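Local coordinates for protein induced by osmotic stress (Scheffersomyces stipitis, PDB 5YWN) that probably reduces ketones, haloketones among them, to alcohols with NADP(H), as an extended short-chain dehydrogenase with a Rossmann fold, at residues V274-F279 with L286-P291. The protein carries 1 engineered substitution. Residues are numbered along the deposited sequence; the frame is centred on the assembly and turned at random.
Sequences VVRKNF and LPVGKP
Arg276, in the last turn of helix 268-278, lies nearest Leu286 of the irregular loop segment 286-291, with CA atoms 7.9 Å apart. Across this gap the arginine carries most of the contact. Its chain runs straight from the helix and then bends at chi3 (58°), which carries the guanidinium alongside the loop backbone. Arg276 NH1 comes 3.3 Å from the carbonyl O of Leu286 and equally near that of Pro287, both set obliquely to the guanidinium plane; NH1 donates its clear hydrogen bond to the O of Ala283, earlier in the same loop. Val288 lays CG2 over one face of the group, off centre toward the rim and 3.6 Å from Arg276 NH2, while CB of Leu286 sits at the edge, in plane. On the apolar side of the contact, Leu286 CD1 meets Val275 CG1 at 3.9 Å, the two side chains crossing at about a right angle, and also approaches the aliphatic CG of Arg276. Val275 packs further on Ile326 of helix 318-332. Far from the NADP site, the cationic end of Arg276 thus lies among the backbone carbonyl oxygens of Leu286, Pro287 and Ala283, which probably favours its positive charge, while CG of Arg276 and CG1 of Val275 give Leu286 CD1 an apolar seat against the helix.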
loop_
_atom_site.group_PDB
_atom_site.type_symbol
_atom_site.label_atom_id
_atom_site.label_comp_id
_atom_site.label_asym_id
_atom_site.label_seq_id
_atom_site.Cartn_x
_atom_site.Cartn_y
_atom_site.Cartn_z
ATOM N N VAL A 274 14.415 -18.126 -5.937
ATOM C CA VAL A 274 14.789 -16.953 -6.661
ATOM C C VAL A 274 16.094 -16.359 -6.182
ATOM O O VAL A 274 16.939 -16.137 -6.939
ATOM C CB VAL A 274 13.626 -15.936 -6.650
ATOM C CG1 VAL A 274 14.067 -14.519 -6.951
ATOM C CG2 VAL A 274 12.509 -16.372 -7.571
ATOM N N VAL A 275 16.222 -16.157 -4.910
ATOM C CA VAL A 275 17.379 -15.542 -4.351
ATOM C C VAL A 275 18.675 -16.335 -4.596
ATOM O O VAL A 275 19.652 -15.789 -4.960
ATOM C CB VAL A 275 17.160 -15.290 -2.865
ATOM C CG1 VAL A 275 18.403 -14.818 -2.195
ATOM C CG2 VAL A 275 16.068 -14.271 -2.671
ATOM N N ARG A 276 18.609 -17.640 -4.428
ATOM C CA ARG A 276 19.763 -18.476 -4.624
ATOM C C ARG A 276 20.298 -18.494 -6.063
ATOM O O ARG A 276 21.461 -18.470 -6.242
ATOM C CB ARG A 276 19.538 -19.879 -4.070
ATOM C CG ARG A 276 19.330 -19.980 -2.577
ATOM C CD ARG A 276 18.831 -21.343 -2.157
ATOM N NE ARG A 276 19.780 -22.331 -2.579
ATOM C CZ ARG A 276 20.908 -22.581 -1.951
ATOM N NH1 ARG A 276 21.166 -22.001 -0.816
ATOM N NH2 ARG A 276 21.749 -23.436 -2.449
ATOM N N LYS A 277 19.427 -18.546 -7.055
ATOM C CA LYS A 277 19.815 -18.434 -8.444
ATOM C C LYS A 277 20.408 -17.085 -8.845
ATOM O O LYS A 277 21.386 -17.021 -9.457
ATOM C CB LYS A 277 18.641 -18.744 -9.327
ATOM C CG LYS A 277 18.167 -20.173 -9.280
ATOM C CD LYS A 277 16.944 -20.361 -10.144
ATOM C CE LYS A 277 16.621 -21.817 -10.388
ATOM N NZ LYS A 277 16.098 -22.454 -9.204
ATOM N N ASN A 278 19.752 -16.025 -8.463
ATOM C CA ASN A 278 20.180 -14.668 -8.645
ATOM C C ASN A 278 21.379 -14.154 -7.888
ATOM O O ASN A 278 22.062 -13.370 -8.388
ATOM C CB ASN A 278 18.999 -13.715 -8.597
ATOM C CG ASN A 278 18.055 -13.936 -9.732
ATOM O OD1 ASN A 278 18.277 -13.486 -10.800
ATOM N ND2 ASN A 278 17.044 -14.688 -9.495
ATOM N N PHE A 279 21.573 -14.618 -6.673
ATOM C CA PHE A 279 22.648 -14.195 -5.813
ATOM C C PHE A 279 23.424 -15.419 -5.321
ATOM O O PHE A 279 23.445 -15.780 -4.188
ATOM C CB PHE A 279 22.145 -13.320 -4.688
ATOM C CG PHE A 279 21.267 -12.221 -5.139
ATOM C CD1 PHE A 279 21.789 -11.034 -5.510
ATOM C CD2 PHE A 279 19.917 -12.403 -5.235
ATOM C CE1 PHE A 279 20.987 -10.025 -5.949
ATOM C CE2 PHE A 279 19.099 -11.397 -5.661
ATOM C CZ PHE A 279 19.638 -10.211 -6.034
ATOM N N LEU A 286 22.716 -19.749 2.903
ATOM C CA LEU A 286 21.305 -19.833 2.968
ATOM C C LEU A 286 20.818 -21.253 2.923
ATOM O O LEU A 286 21.467 -22.113 2.421
ATOM C CB LEU A 286 20.665 -19.085 1.824
ATOM C CG LEU A 286 20.860 -17.601 1.582
ATOM C CD1 LEU A 286 20.170 -17.158 0.335
ATOM C CD2 LEU A 286 20.419 -16.785 2.738
ATOM N N PRO A 287 19.621 -21.499 3.410
ATOM C CA PRO A 287 19.044 -22.841 3.276
ATOM C C PRO A 287 18.645 -23.174 1.849
ATOM O O PRO A 287 18.481 -22.303 1.073
ATOM C CB PRO A 287 17.829 -22.806 4.178
ATOM C CG PRO A 287 17.686 -21.422 4.628
ATOM C CD PRO A 287 18.659 -20.557 3.963
ATOM N N VAL A 288 18.544 -24.452 1.561
ATOM C CA VAL A 288 18.171 -24.963 0.262
ATOM C C VAL A 288 16.714 -25.386 0.144
ATOM O O VAL A 288 16.087 -25.145 -0.796
ATOM C CB VAL A 288 19.085 -26.141 -0.167
ATOM C CG1 VAL A 288 18.854 -26.492 -1.607
ATOM C CG2 VAL A 288 20.541 -25.810 0.032
ATOM N N GLY A 289 16.220 -26.048 1.157
ATOM C CA GLY A 289 14.911 -26.631 1.137
ATOM C C GLY A 289 14.749 -27.635 0.036
ATOM O O GLY A 289 15.582 -28.437 -0.161
ATOM N N LYS A 290 13.642 -27.532 -0.673
ATOM C CA LYS A 290 13.296 -28.439 -1.713
ATOM C C LYS A 290 12.961 -27.657 -2.933
ATOM O O LYS A 290 11.854 -27.326 -3.149
ATOM C CB LYS A 290 12.157 -29.363 -1.294
ATOM C CG LYS A 290 12.496 -30.207 -0.091
ATOM C CD LYS A 290 11.607 -31.422 0.015
ATOM C CE LYS A 290 10.289 -31.107 0.693
ATOM N NZ LYS A 290 10.311 -29.991 1.693
ATOM N N PRO A 291 13.942 -27.365 -3.756
ATOM C CA PRO A 291 13.729 -26.426 -4.840
ATOM C C PRO A 291 12.657 -26.829 -5.807
ATOM O O PRO A 291 12.584 -27.934 -6.163
ATOM C CB PRO A 291 15.068 -26.374 -5.529
ATOM C CG PRO A 291 16.038 -26.863 -4.561
ATOM C CD PRO A 291 15.356 -27.623 -3.516
#